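Local atomic coordinates of phosphoribosylaminoimidazole-succinocarboxamide synthase (Pyrococcus horikoshii, PDB entry 4O7W), a protein that catalyses the ATP-dependent joining of L-aspartate to the carboxylate of its aminoimidazole ribonucleotide substrate, giving SAICAR on the de novo purine pathway. Residues 89-94 with 173-178; 93-98 with 198-203. All coordinates share one frame; numbering follows the deposited sequence.

Interaction 1: residues 89-94 with 173-178; sequences EVVVRN and DFKLEF. With TYD (thymidine-5'-diphosphate), chain B; ATP (adenosine-5'-triphosphate), chain C.
Val90 and Val92 pair with Leu176 and Phe174 through four backbone hydrogen bonds, which make strands 84-93 and 169-180 antiparallel neighbours; the straightest runs from Val90 N to Leu176 O (2.8 Å, 174° at the hydrogen). Apolar contacts fill the face looking onto helix 143-165. CB of Val92 sits over the face of the Phe174 ring in a CH-pi contact, 4.0 Å from its centroid, a position set by chi1 of 62°, with CG between backbone N and carbonyl carbon. CG2 of Val90 meets the Phe178 ring at its edge. The face with Arg93, Asp173 and Lys175 is mostly polar, with Val91 also against the nucleotide. Arg93 and Asp173 lie alongside one another, guanidinium and carboxylate planes perpendicular, with Arg93 NH2 3.3 Å from Asp173 OD2 in a long salt bridge. Both hold thymidine diphosphate: Arg93 NH2 gives a hydrogen bond to O1A (2.6 Å), and Asp173 OD1 accepts one from O3' (2.7 Å). Within 173-178, Lys175 NZ forms a salt bridge with Glu177 OE2 (3.1 Å), while Glu177 OE1 accepts from ATP O2' (2.6 Å). The sheet turns mainly charged side chains toward two nucleotides and apolar ones toward helix and neighbouring strands, consistent with a cleft floor.

Interaction 2: residues 93-98 with 198-203; sequences RNVVAG and RFWDAK. With TYD (thymidine-5'-diphosphate), chain B.
Gly98 and Ala97 meet Arg198 in a loop-to-strand contact without direct hydrogen bonds, where the turn leaving strand 84-93 passes over the start of strand 197-201 beside the diphosphate of the bound nucleotide. The Arg198 side chain is extended from CG to NE (chi3 175°), which carries its guanidinium past Ala97, whose CB lies 3.7 Å from Arg198 CD. The backbone of Ala97 and Gly98 then lies over one guanidinium face, toward its rim, with CA of Gly98 3.5 Å from Arg198 NH2. Positive phi at Gly98 suits glycine, and its CA lies close against guanidinium and phosphate. Here the loop and the antiparallel SAICAR synthetase sheet come together round the diphosphate: Arg198 NH1 gives a hydrogen bond to O1A (3.0 Å), the oxygen also held by Arg93, and NH2 gives one to O1B (2.8 Å, 165°), so Arg198 spans both phosphates. Its NE forms a salt bridge with Asp211. A leucine in place of Arg198 would probably leave O1B without this donor and Asp211 without its cationic mate. Farther from the ligand, CG1 of Val95 packs obliquely on the Trp200 ring, 3.9 Å from CZ3, and Ala97 CB approaches CZ2 of the same ring at 4.4 Å.

After the N-terminal five-stranded sheet and helix 45-62, the chain enters strand 84-93, turns a corner at Asn94 and passes directly into the loop of 95-98. Interaction 1 closes a loop of 78 residues, through strand 111-121 and helix 143-165, when strand 169-180 returns beside 89-93. Interaction 2 closes a longer one of 99 residues, reaching on to strand 197-201. The spans cross in a staggered fashion, sharing Arg93 and Asn94. Strands 169-180 and 197-201 are neighbours in one sheet, and Asp173 OD2 joins the contacts through a 2.9 Å salt bridge to Arg198 NH1. Interaction 1 joins two strands within the sheet; interaction 2 brings the loop after 84-93 to strand 197-201.

Interaction 1: residues 89-94 with 173-178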
ATOM      1  N   GLU A  89      -0.605  11.925   2.735  1.00 14.82           N
ATOM      2  CA  GLU A  89       0.480  12.439   1.935  1.00 15.09           C
ATOM      3  C   GLU A  89       0.374  11.683   0.620  1.00 14.35           C
ATOM      4  O   GLU A  89       0.369  10.451   0.616  1.00 14.25           O
ATOM      5  CB  GLU A  89       1.805  12.223   2.662  1.00 17.60           C
ATOM      6  CG  GLU A  89       1.979  13.253   3.788  1.00 21.52           C
ATOM      7  CD  GLU A  89       2.902  12.796   4.904  1.00 25.84           C
ATOM      8  OE1 GLU A  89       3.177  13.620   5.811  1.00 26.64           O
ATOM      9  OE2 GLU A  89       3.340  11.614   4.896  1.00 28.55           O
ATOM     10  N   VAL A  90       0.219  12.429  -0.475  1.00 13.16           N
ATOM     11  CA  VAL A  90      -0.034  11.874  -1.806  1.00 12.10           C
ATOM     12  C   VAL A  90       1.239  11.964  -2.622  1.00 11.99           C
ATOM     13  O   VAL A  90       1.683  13.053  -2.972  1.00 12.14           O
ATOM     14  CB  VAL A  90      -1.193  12.602  -2.517  1.00 12.00           C
ATOM     15  CG1 VAL A  90      -1.481  11.974  -3.890  1.00 11.67           C
ATOM     16  CG2 VAL A  90      -2.450  12.556  -1.650  1.00 11.90           C
ATOM     17  N   VAL A  91       1.847  10.817  -2.896  1.00 11.69           N
ATOM     18  CA  VAL A  91       3.149  10.796  -3.544  1.00 11.70           C
ATOM     19  C   VAL A  91       3.014  10.387  -5.029  1.00 12.24           C
ATOM     20  O   VAL A  91       2.388   9.370  -5.352  1.00 12.06           O
ATOM     21  CB  VAL A  91       4.142   9.882  -2.781  1.00 11.95           C
ATOM     22  CG1 VAL A  91       5.454   9.794  -3.531  1.00 11.63           C
ATOM     23  CG2 VAL A  91       4.380  10.403  -1.348  1.00 11.36           C
ATOM     24  N   VAL A  92       3.567  11.203  -5.919  1.00 11.91           N
ATOM     25  CA  VAL A  92       3.604  10.905  -7.349  1.00 12.22           C
ATOM     26  C   VAL A  92       5.066  10.643  -7.742  1.00 12.37           C
ATOM     27  O   VAL A  92       5.955  11.368  -7.314  1.00 11.96           O
ATOM     28  CB  VAL A  92       3.038  12.082  -8.184  1.00 12.16           C
ATOM     29  CG1 VAL A  92       2.969  11.721  -9.657  1.00 11.78           C
ATOM     30  CG2 VAL A  92       1.668  12.505  -7.677  1.00 11.79           C
ATOM     31  N   ARG A  93       5.310   9.582  -8.513  1.00 12.54           N
ATOM     32  CA  ARG A  93       6.674   9.147  -8.828  1.00 12.62           C
ATOM     33  C   ARG A  93       6.834   8.903 -10.347  1.00 12.71           C
ATOM     34  O   ARG A  93       6.049   8.164 -10.944  1.00 12.28           O
ATOM     35  CB  ARG A  93       7.037   7.891  -8.000  1.00 12.58           C
ATOM     36  CG  ARG A  93       6.342   7.823  -6.622  1.00 12.91           C
ATOM     37  CD  ARG A  93       6.801   6.663  -5.728  1.00 12.66           C
ATOM     38  NE  ARG A  93       8.153   6.895  -5.241  1.00 12.26           N
ATOM     39  CZ  ARG A  93       8.534   6.988  -3.970  1.00 12.22           C
ATOM     40  NH1 ARG A  93       7.692   6.817  -2.949  1.00 11.69           N
ATOM     41  NH2 ARG A  93       9.804   7.254  -3.727  1.00 11.94           N
ATOM     42  N   ASN A  94       7.829   9.556 -10.957  1.00 13.08           N
ATOM     43  CA  ASN A  94       8.166   9.388 -12.385  1.00 13.53           C
ATOM     44  C   ASN A  94       9.402   8.521 -12.587  1.00 14.07           C
ATOM     45  O   ASN A  94       9.517   7.794 -13.584  1.00 14.59           O
ATOM     46  CB  ASN A  94       8.396  10.748 -13.049  1.00 13.13           C
ATOM     47  CG  ASN A  94       7.216  11.682 -12.872  1.00 13.55           C
ATOM     48  OD1 ASN A  94       6.088  11.335 -13.233  1.00 13.83           O
ATOM     49  ND2 ASN A  94       7.458  12.859 -12.288  1.00 12.88           N
ATOM     50  N   ASP A 173      10.143  12.618  -8.186  1.00 13.77           N
ATOM     51  CA  ASP A 173       8.924  12.312  -7.434  1.00 13.53           C
ATOM     52  C   ASP A 173       8.634  13.502  -6.541  1.00 13.23           C
ATOM     53  O   ASP A 173       9.441  14.432  -6.490  1.00 13.22           O
ATOM     54  CB  ASP A 173       9.072  11.025  -6.601  1.00 13.22           C
ATOM     55  CG  ASP A 173      10.228  11.088  -5.611  1.00 13.27           C
ATOM     56  OD1 ASP A 173      10.560  12.179  -5.130  1.00 13.00           O
ATOM     57  OD2 ASP A 173      10.797  10.028  -5.296  1.00 13.67           O
ATOM     58  N   PHE A 174       7.492  13.479  -5.853  1.00 12.41           N
ATOM     59  CA  PHE A 174       7.109  14.574  -4.957  1.00 11.80           C
ATOM     60  C   PHE A 174       5.887  14.196  -4.142  1.00 11.51           C
ATOM     61  O   PHE A 174       5.169  13.245  -4.480  1.00 10.85           O
ATOM     62  CB  PHE A 174       6.834  15.881  -5.737  1.00 11.99           C
ATOM     63  CG  PHE A 174       5.693  15.787  -6.731  1.00 11.81           C
ATOM     64  CD1 PHE A 174       4.422  16.246  -6.395  1.00 11.72           C
ATOM     65  CD2 PHE A 174       5.900  15.273  -8.004  1.00 11.57           C
ATOM     66  CE1 PHE A 174       3.368  16.188  -7.297  1.00 11.90           C
ATOM     67  CE2 PHE A 174       4.846  15.203  -8.923  1.00 12.00           C
ATOM     68  CZ  PHE A 174       3.574  15.653  -8.566  1.00 11.72           C
ATOM     69  N   LYS A 175       5.641  14.966  -3.088  1.00 11.06           N
ATOM     70  CA  LYS A 175       4.537  14.708  -2.181  1.00 10.66           C
ATOM     71  C   LYS A 175       3.613  15.931  -2.131  1.00 10.58           C
ATOM     72  O   LYS A 175       4.078  17.066  -2.033  1.00 10.37           O
ATOM     73  CB  LYS A 175       5.066  14.380  -0.780  1.00 10.60           C
ATOM     74  CG  LYS A 175       3.984  14.055   0.262  1.00 10.96           C
ATOM     75  CD  LYS A 175       3.501  15.297   1.012  1.00 10.89           C
ATOM     76  CE  LYS A 175       4.566  15.830   1.993  1.00 11.05           C
ATOM     77  NZ  LYS A 175       4.233  17.227   2.444  1.00 11.08           N
ATOM     78  N   LEU A 176       2.309  15.680  -2.211  1.00 10.36           N
ATOM     79  CA  LEU A 176       1.296  16.706  -2.013  1.00 10.33           C
ATOM     80  C   LEU A 176       0.398  16.381  -0.831  1.00 10.67           C
ATOM     81  O   LEU A 176       0.326  15.224  -0.377  1.00  9.92           O
ATOM     82  CB  LEU A 176       0.407  16.854  -3.250  1.00 10.24           C
ATOM     83  CG  LEU A 176       1.089  17.144  -4.589  1.00 10.26           C
ATOM     84  CD1 LEU A 176       0.064  17.016  -5.709  1.00 10.11           C
ATOM     85  CD2 LEU A 176       1.786  18.500  -4.609  1.00 10.10           C
ATOM     86  N   GLU A 177      -0.296  17.423  -0.360  1.00 11.05           N
ATOM     87  CA  GLU A 177      -1.341  17.313   0.637  1.00 11.23           C
ATOM     88  C   GLU A 177      -2.542  18.151   0.187  1.00 11.41           C
ATOM     89  O   GLU A 177      -2.403  19.121  -0.590  1.00 11.38           O
ATOM     90  CB  GLU A 177      -0.837  17.790   2.007  1.00 12.16           C
ATOM     91  CG  GLU A 177       0.348  16.990   2.559  1.00 13.21           C
ATOM     92  CD  GLU A 177       0.726  17.376   3.985  1.00 14.31           C
ATOM     93  OE1 GLU A 177      -0.087  17.987   4.709  1.00 15.33           O
ATOM     94  OE2 GLU A 177       1.845  17.054   4.399  1.00 15.22           O
ATOM     95  N   PHE A 178      -3.717  17.759   0.666  1.00 10.89           N
ATOM     96  CA  PHE A 178      -4.974  18.296   0.207  1.00 11.30           C
ATOM     97  C   PHE A 178      -5.903  18.471   1.390  1.00 11.83           C
ATOM     98  O   PHE A 178      -5.806  17.737   2.378  1.00 11.43           O
ATOM     99  CB  PHE A 178      -5.654  17.310  -0.754  1.00 11.39           C
ATOM    100  CG  PHE A 178      -4.937  17.120  -2.059  1.00 11.47           C
ATOM    101  CD1 PHE A 178      -5.251  17.913  -3.164  1.00 11.44           C
ATOM    102  CD2 PHE A 178      -3.959  16.138  -2.191  1.00 11.56           C
ATOM    103  CE1 PHE A 178      -4.607  17.733  -4.383  1.00 11.61           C
ATOM    104  CE2 PHE A 178      -3.301  15.956  -3.407  1.00 11.47           C
ATOM    105  CZ  PHE A 178      -3.622  16.758  -4.499  1.00 11.46           C
TER
HETATM  106  PA  TYD B 301       9.791   8.531  -0.426  0.90 17.13           P
HETATM  107  O1A TYD B 301      10.805   8.002  -1.393  0.90 16.78           O
HETATM  108  O2A TYD B 301       8.502   7.742  -0.325  0.90 17.52           O
HETATM  109  O3A TYD B 301      10.335   8.640   1.080  0.90 20.37           O
HETATM  110  PB  TYD B 301      11.761   9.161   1.629  0.90 23.37           P
HETATM  111  O1B TYD B 301      12.813   8.677   0.656  0.90 24.25           O
HETATM  112  O2B TYD B 301      11.634  10.670   1.622  0.90 25.91           O
HETATM  113  O3B TYD B 301      11.803   8.585   3.013  0.90 24.05           O
HETATM  114  O5' TYD B 301       9.493  10.049  -0.807  0.90 16.85           O
HETATM  115  C5' TYD B 301       8.904  10.358  -2.059  0.90 16.26           C
HETATM  116  C4' TYD B 301       8.883  11.866  -2.316  0.90 16.90           C
HETATM  117  O4' TYD B 301       7.834  12.452  -1.547  0.90 16.91           O
HETATM  118  C3' TYD B 301      10.173  12.600  -1.934  0.90 16.61           C
HETATM  119  O3' TYD B 301      10.342  13.677  -2.850  0.90 15.41           O
HETATM  120  C2' TYD B 301       9.896  13.198  -0.574  0.90 17.21           C
HETATM  121  C1' TYD B 301       8.379  13.361  -0.579  0.90 17.83           C
HETATM  122  N1  TYD B 301       7.773  13.064   0.724  0.90 19.58           N
HETATM  123  C2  TYD B 301       7.737  14.064   1.743  0.90 18.96           C
HETATM  124  O2  TYD B 301       8.219  15.190   1.533  0.90 16.71           O
HETATM  125  N3  TYD B 301       7.170  13.804   2.931  0.90 20.66           N
HETATM  126  C4  TYD B 301       6.609  12.600   3.172  0.90 22.27           C
HETATM  127  O4  TYD B 301       6.070  12.369   4.267  0.90 24.59           O
HETATM  128  C5  TYD B 301       6.605  11.535   2.127  0.90 22.19           C
HETATM  129  C5M TYD B 301       5.979  10.172   2.363  0.90 22.37           C
HETATM  130  C6  TYD B 301       7.213  11.848   0.917  0.90 20.72           C
HETATM  131  PG  ATP C 302       2.374  16.923  10.235  0.70 45.55           P
HETATM  132  O1G ATP C 302       2.262  15.967  11.402  0.70 45.70           O
HETATM  133  O2G ATP C 302       1.576  18.186  10.408  0.70 44.95           O
HETATM  134  O3G ATP C 302       2.252  16.272   8.880  0.70 44.49           O
HETATM  135  PB  ATP C 302       4.415  18.863  10.691  0.70 41.05           P
HETATM  136  O1B ATP C 302       3.797  19.209  12.022  0.70 40.20           O
HETATM  137  O2B ATP C 302       5.917  18.811  10.543  0.70 40.91           O
HETATM  138  O3B ATP C 302       3.912  17.396  10.252  0.70 43.02           O
HETATM  139  PA  ATP C 302       4.583  21.205   9.063  0.70 33.71           P
HETATM  140  O1A ATP C 302       4.930  21.046   7.604  0.70 34.21           O
HETATM  141  O2A ATP C 302       5.694  21.614  10.003  0.70 34.28           O
HETATM  142  O3A ATP C 302       3.831  19.858   9.554  0.70 36.41           O
HETATM  143  O5' ATP C 302       3.425  22.326   9.212  0.70 31.79           O
HETATM  144  C5' ATP C 302       2.320  22.420   8.301  0.70 27.93           C
HETATM  145  C4' ATP C 302       1.051  21.802   8.895  0.70 24.97           C
HETATM  146  O4' ATP C 302      -0.127  22.501   8.452  0.70 23.65           O
HETATM  147  C3' ATP C 302       0.845  20.384   8.412  0.70 24.12           C
HETATM  148  O3' ATP C 302       0.124  19.710   9.444  0.70 23.70           O
HETATM  149  C2' ATP C 302      -0.050  20.545   7.191  0.70 22.93           C
HETATM  150  O2' ATP C 302      -0.770  19.366   6.864  0.70 22.16           O
HETATM  151  C1' ATP C 302      -0.970  21.664   7.639  0.70 21.83           C
HETATM  152  N9  ATP C 302      -1.517  22.466   6.513  0.70 20.80           N
HETATM  153  C8  ATP C 302      -0.906  22.761   5.350  0.70 19.19           C
HETATM  154  N7  ATP C 302      -1.698  23.526   4.567  0.70 18.81           N
HETATM  155  C5  ATP C 302      -2.847  23.752   5.245  0.70 19.40           C
HETATM  156  C6  ATP C 302      -4.129  24.481   5.022  0.70 18.64           C
HETATM  157  N6  ATP C 302      -4.367  25.169   3.886  0.70 17.48           N
HETATM  158  N1  ATP C 302      -5.070  24.423   5.995  0.70 19.02           N
HETATM  159  C2  ATP C 302      -4.883  23.762   7.148  0.70 18.38           C
HETATM  160  N3  ATP C 302      -3.754  23.097   7.416  0.70 18.84           N
HETATM  161  C4  ATP C 302      -2.722  23.049   6.529  0.70 19.69           C
HETATM  162  O   HOH W   1      10.396   7.693  -6.804  1.00 11.88           O

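Interaction 2: residues 93-98 with 198-203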
ATOM      1  N   ARG A  93       5.310   9.582  -8.513  1.00 12.54           N
ATOM      2  CA  ARG A  93       6.674   9.147  -8.828  1.00 12.62           C
ATOM      3  C   ARG A  93       6.834   8.903 -10.347  1.00 12.71           C
ATOM      4  O   ARG A  93       6.049   8.164 -10.944  1.00 12.28           O
ATOM      5  CB  ARG A  93       7.037   7.891  -8.000  1.00 12.58           C
ATOM      6  CG  ARG A  93       6.342   7.823  -6.622  1.00 12.91           C
ATOM      7  CD  ARG A  93       6.801   6.663  -5.728  1.00 12.66           C
ATOM      8  NE  ARG A  93       8.153   6.895  -5.241  1.00 12.26           N
ATOM      9  CZ  ARG A  93       8.534   6.988  -3.970  1.00 12.22           C
ATOM     10  NH1 ARG A  93       7.692   6.817  -2.949  1.00 11.69           N
ATOM     11  NH2 ARG A  93       9.804   7.254  -3.727  1.00 11.94           N
ATOM     12  N   ASN A  94       7.829   9.556 -10.957  1.00 13.08           N
ATOM     13  CA  ASN A  94       8.166   9.388 -12.385  1.00 13.53           C
ATOM     14  C   ASN A  94       9.402   8.521 -12.587  1.00 14.07           C
ATOM     15  O   ASN A  94       9.517   7.794 -13.584  1.00 14.59           O
ATOM     16  CB  ASN A  94       8.396  10.748 -13.049  1.00 13.13           C
ATOM     17  CG  ASN A  94       7.216  11.682 -12.872  1.00 13.55           C
ATOM     18  OD1 ASN A  94       6.088  11.335 -13.233  1.00 13.83           O
ATOM     19  ND2 ASN A  94       7.458  12.859 -12.288  1.00 12.88           N
ATOM     20  N   VAL A  95      10.331   8.628 -11.638  1.00 13.80           N
ATOM     21  CA  VAL A  95      11.609   7.944 -11.688  1.00 13.62           C
ATOM     22  C   VAL A  95      11.814   7.260 -10.332  1.00 14.57           C
ATOM     23  O   VAL A  95      11.494   7.845  -9.284  1.00 14.82           O
ATOM     24  CB  VAL A  95      12.736   8.961 -11.974  1.00 13.32           C
ATOM     25  CG1 VAL A  95      14.115   8.346 -11.764  1.00 13.12           C
ATOM     26  CG2 VAL A  95      12.596   9.512 -13.393  1.00 12.87           C
ATOM     27  N   VAL A  96      12.324   6.030 -10.361  1.00 14.41           N
ATOM     28  CA  VAL A  96      12.583   5.227  -9.155  1.00 14.59           C
ATOM     29  C   VAL A  96      13.658   5.873  -8.273  1.00 14.93           C
ATOM     30  O   VAL A  96      14.782   6.170  -8.732  1.00 15.00           O
ATOM     31  CB  VAL A  96      12.957   3.769  -9.523  1.00 14.74           C
ATOM     32  CG1 VAL A  96      13.356   2.958  -8.293  1.00 14.76           C
ATOM     33  CG2 VAL A  96      11.786   3.101 -10.240  1.00 14.41           C
ATOM     34  N   ALA A  97      13.279   6.119  -7.020  1.00 14.38           N
ATOM     35  CA  ALA A  97      14.160   6.687  -6.001  1.00 13.75           C
ATOM     36  C   ALA A  97      13.524   6.448  -4.637  1.00 13.84           C
ATOM     37  O   ALA A  97      12.353   6.049  -4.546  1.00 13.32           O
ATOM     38  CB  ALA A  97      14.360   8.183  -6.236  1.00 13.83           C
ATOM     39  N   GLY A  98      14.291   6.700  -3.583  1.00 13.94           N
ATOM     40  CA  GLY A  98      13.806   6.601  -2.218  1.00 14.59           C
ATOM     41  C   GLY A  98      13.168   5.263  -1.891  1.00 15.12           C
ATOM     42  O   GLY A  98      13.696   4.200  -2.250  1.00 15.14           O
ATOM     43  N   ARG A 198      11.723  15.473  -5.357  1.00 14.68           N
ATOM     44  CA  ARG A 198      13.058  15.163  -5.891  1.00 14.80           C
ATOM     45  C   ARG A 198      13.257  15.854  -7.228  1.00 15.23           C
ATOM     46  O   ARG A 198      12.459  15.675  -8.171  1.00 15.19           O
ATOM     47  CB  ARG A 198      13.324  13.657  -5.987  1.00 14.43           C
ATOM     48  CG  ARG A 198      13.616  13.008  -4.639  1.00 14.64           C
ATOM     49  CD  ARG A 198      14.074  11.558  -4.729  1.00 14.63           C
ATOM     50  NE  ARG A 198      14.454  11.064  -3.395  1.00 14.28           N
ATOM     51  CZ  ARG A 198      13.667  10.361  -2.579  1.00 14.87           C
ATOM     52  NH1 ARG A 198      12.437   9.984  -2.936  1.00 14.24           N
ATOM     53  NH2 ARG A 198      14.123  10.003  -1.391  1.00 15.63           N
ATOM     54  N   PHE A 199      14.307  16.670  -7.275  1.00 15.97           N
ATOM     55  CA  PHE A 199      14.740  17.390  -8.464  1.00 16.53           C
ATOM     56  C   PHE A 199      16.149  16.937  -8.825  1.00 17.83           C
ATOM     57  O   PHE A 199      17.080  17.118  -8.031  1.00 18.36           O
ATOM     58  CB  PHE A 199      14.806  18.900  -8.194  1.00 15.67           C
ATOM     59  CG  PHE A 199      13.502  19.532  -7.765  1.00 15.28           C
ATOM     60  CD1 PHE A 199      12.321  19.325  -8.484  1.00 14.80           C
ATOM     61  CD2 PHE A 199      13.474  20.398  -6.668  1.00 14.41           C
ATOM     62  CE1 PHE A 199      11.136  19.939  -8.090  1.00 14.61           C
ATOM     63  CE2 PHE A 199      12.292  21.019  -6.275  1.00 14.64           C
ATOM     64  CZ  PHE A 199      11.121  20.796  -6.984  1.00 14.45           C
ATOM     65  N   TRP A 200      16.315  16.366 -10.017  1.00 19.60           N
ATOM     66  CA  TRP A 200      17.648  16.028 -10.540  1.00 20.49           C
ATOM     67  C   TRP A 200      18.020  16.885 -11.714  1.00 21.59           C
ATOM     68  O   TRP A 200      17.192  17.118 -12.606  1.00 21.33           O
ATOM     69  CB  TRP A 200      17.712  14.583 -11.009  1.00 19.49           C
ATOM     70  CG  TRP A 200      17.641  13.541  -9.934  1.00 19.70           C
ATOM     71  CD1 TRP A 200      17.615  13.729  -8.544  1.00 19.72           C
ATOM     72  CD2 TRP A 200      17.647  12.086 -10.127  1.00 19.24           C
ATOM     73  NE1 TRP A 200      17.567  12.523  -7.893  1.00 19.41           N
ATOM     74  CE2 TRP A 200      17.586  11.493  -8.785  1.00 19.61           C
ATOM     75  CE3 TRP A 200      17.667  11.244 -11.238  1.00 20.01           C
ATOM     76  CZ2 TRP A 200      17.552  10.114  -8.590  1.00 19.39           C
ATOM     77  CZ3 TRP A 200      17.637   9.857 -11.030  1.00 20.07           C
ATOM     78  CH2 TRP A 200      17.574   9.308  -9.735  1.00 20.53           C
ATOM     79  N   ASP A 201      19.273  17.328 -11.762  1.00 23.53           N
ATOM     80  CA  ASP A 201      19.774  17.989 -12.963  1.00 24.92           C
ATOM     81  C   ASP A 201      19.680  17.021 -14.143  1.00 26.57           C
ATOM     82  O   ASP A 201      20.121  15.875 -14.028  1.00 25.96           O
ATOM     83  CB  ASP A 201      21.226  18.425 -12.814  1.00 25.40           C
ATOM     84  CG  ASP A 201      21.770  18.997 -14.107  1.00 24.88           C
ATOM     85  OD1 ASP A 201      21.489  20.173 -14.384  1.00 23.99           O
ATOM     86  OD2 ASP A 201      22.421  18.256 -14.872  1.00 26.22           O
ATOM     87  N   ALA A 202      19.112  17.483 -15.261  1.00 27.52           N
ATOM     88  CA  ALA A 202      18.913  16.621 -16.443  1.00 31.92           C
ATOM     89  C   ALA A 202      20.226  16.064 -17.014  1.00 33.90           C
ATOM     90  O   ALA A 202      20.295  14.890 -17.384  1.00 37.18           O
ATOM     91  CB  ALA A 202      18.107  17.334 -17.525  1.00 28.76           C
ATOM     92  N   LYS A 203      21.261  16.896 -17.060  1.00 36.53           N
ATOM     93  CA  LYS A 203      22.552  16.480 -17.619  1.00 39.53           C
ATOM     94  C   LYS A 203      23.330  15.538 -16.690  1.00 38.97           C
ATOM     95  O   LYS A 203      23.737  14.454 -17.108  1.00 42.56           O
ATOM     96  CB  LYS A 203      23.396  17.707 -18.005  1.00 38.15           C
ATOM     97  CG  LYS A 203      24.733  17.369 -18.647  1.00 40.50           C
TER
HETATM   98  PA  TYD B 301       9.791   8.531  -0.426  0.90 17.13           P
HETATM   99  O1A TYD B 301      10.805   8.002  -1.393  0.90 16.78           O
HETATM  100  O2A TYD B 301       8.502   7.742  -0.325  0.90 17.52           O
HETATM  101  O3A TYD B 301      10.335   8.640   1.080  0.90 20.37           O
HETATM  102  PB  TYD B 301      11.761   9.161   1.629  0.90 23.37           P
HETATM  103  O1B TYD B 301      12.813   8.677   0.656  0.90 24.25           O
HETATM  104  O2B TYD B 301      11.634  10.670   1.622  0.90 25.91           O
HETATM  105  O3B TYD B 301      11.803   8.585   3.013  0.90 24.05           O
HETATM  106  O5' TYD B 301       9.493  10.049  -0.807  0.90 16.85           O
HETATM  107  C5' TYD B 301       8.904  10.358  -2.059  0.90 16.26           C
HETATM  108  C4' TYD B 301       8.883  11.866  -2.316  0.90 16.90           C
HETATM  109  O4' TYD B 301       7.834  12.452  -1.547  0.90 16.91           O
HETATM  110  C3' TYD B 301      10.173  12.600  -1.934  0.90 16.61           C
HETATM  111  O3' TYD B 301      10.342  13.677  -2.850  0.90 15.41           O
HETATM  112  C2' TYD B 301       9.896  13.198  -0.574  0.90 17.21           C
HETATM  113  C1' TYD B 301       8.379  13.361  -0.579  0.90 17.83           C
HETATM  114  N1  TYD B 301       7.773  13.064   0.724  0.90 19.58           N
HETATM  115  C2  TYD B 301       7.737  14.064   1.743  0.90 18.96           C
HETATM  116  O2  TYD B 301       8.219  15.190   1.533  0.90 16.71           O
HETATM  117  N3  TYD B 301       7.170  13.804   2.931  0.90 20.66           N
HETATM  118  C4  TYD B 301       6.609  12.600   3.172  0.90 22.27           C
HETATM  119  O4  TYD B 301       6.070  12.369   4.267  0.90 24.59           O
HETATM  120  C5  TYD B 301       6.605  11.535   2.127  0.90 22.19           C
HETATM  121  C5M TYD B 301       5.979  10.172   2.363  0.90 22.37           C
HETATM  122  C6  TYD B 301       7.213  11.848   0.917  0.90 20.72           C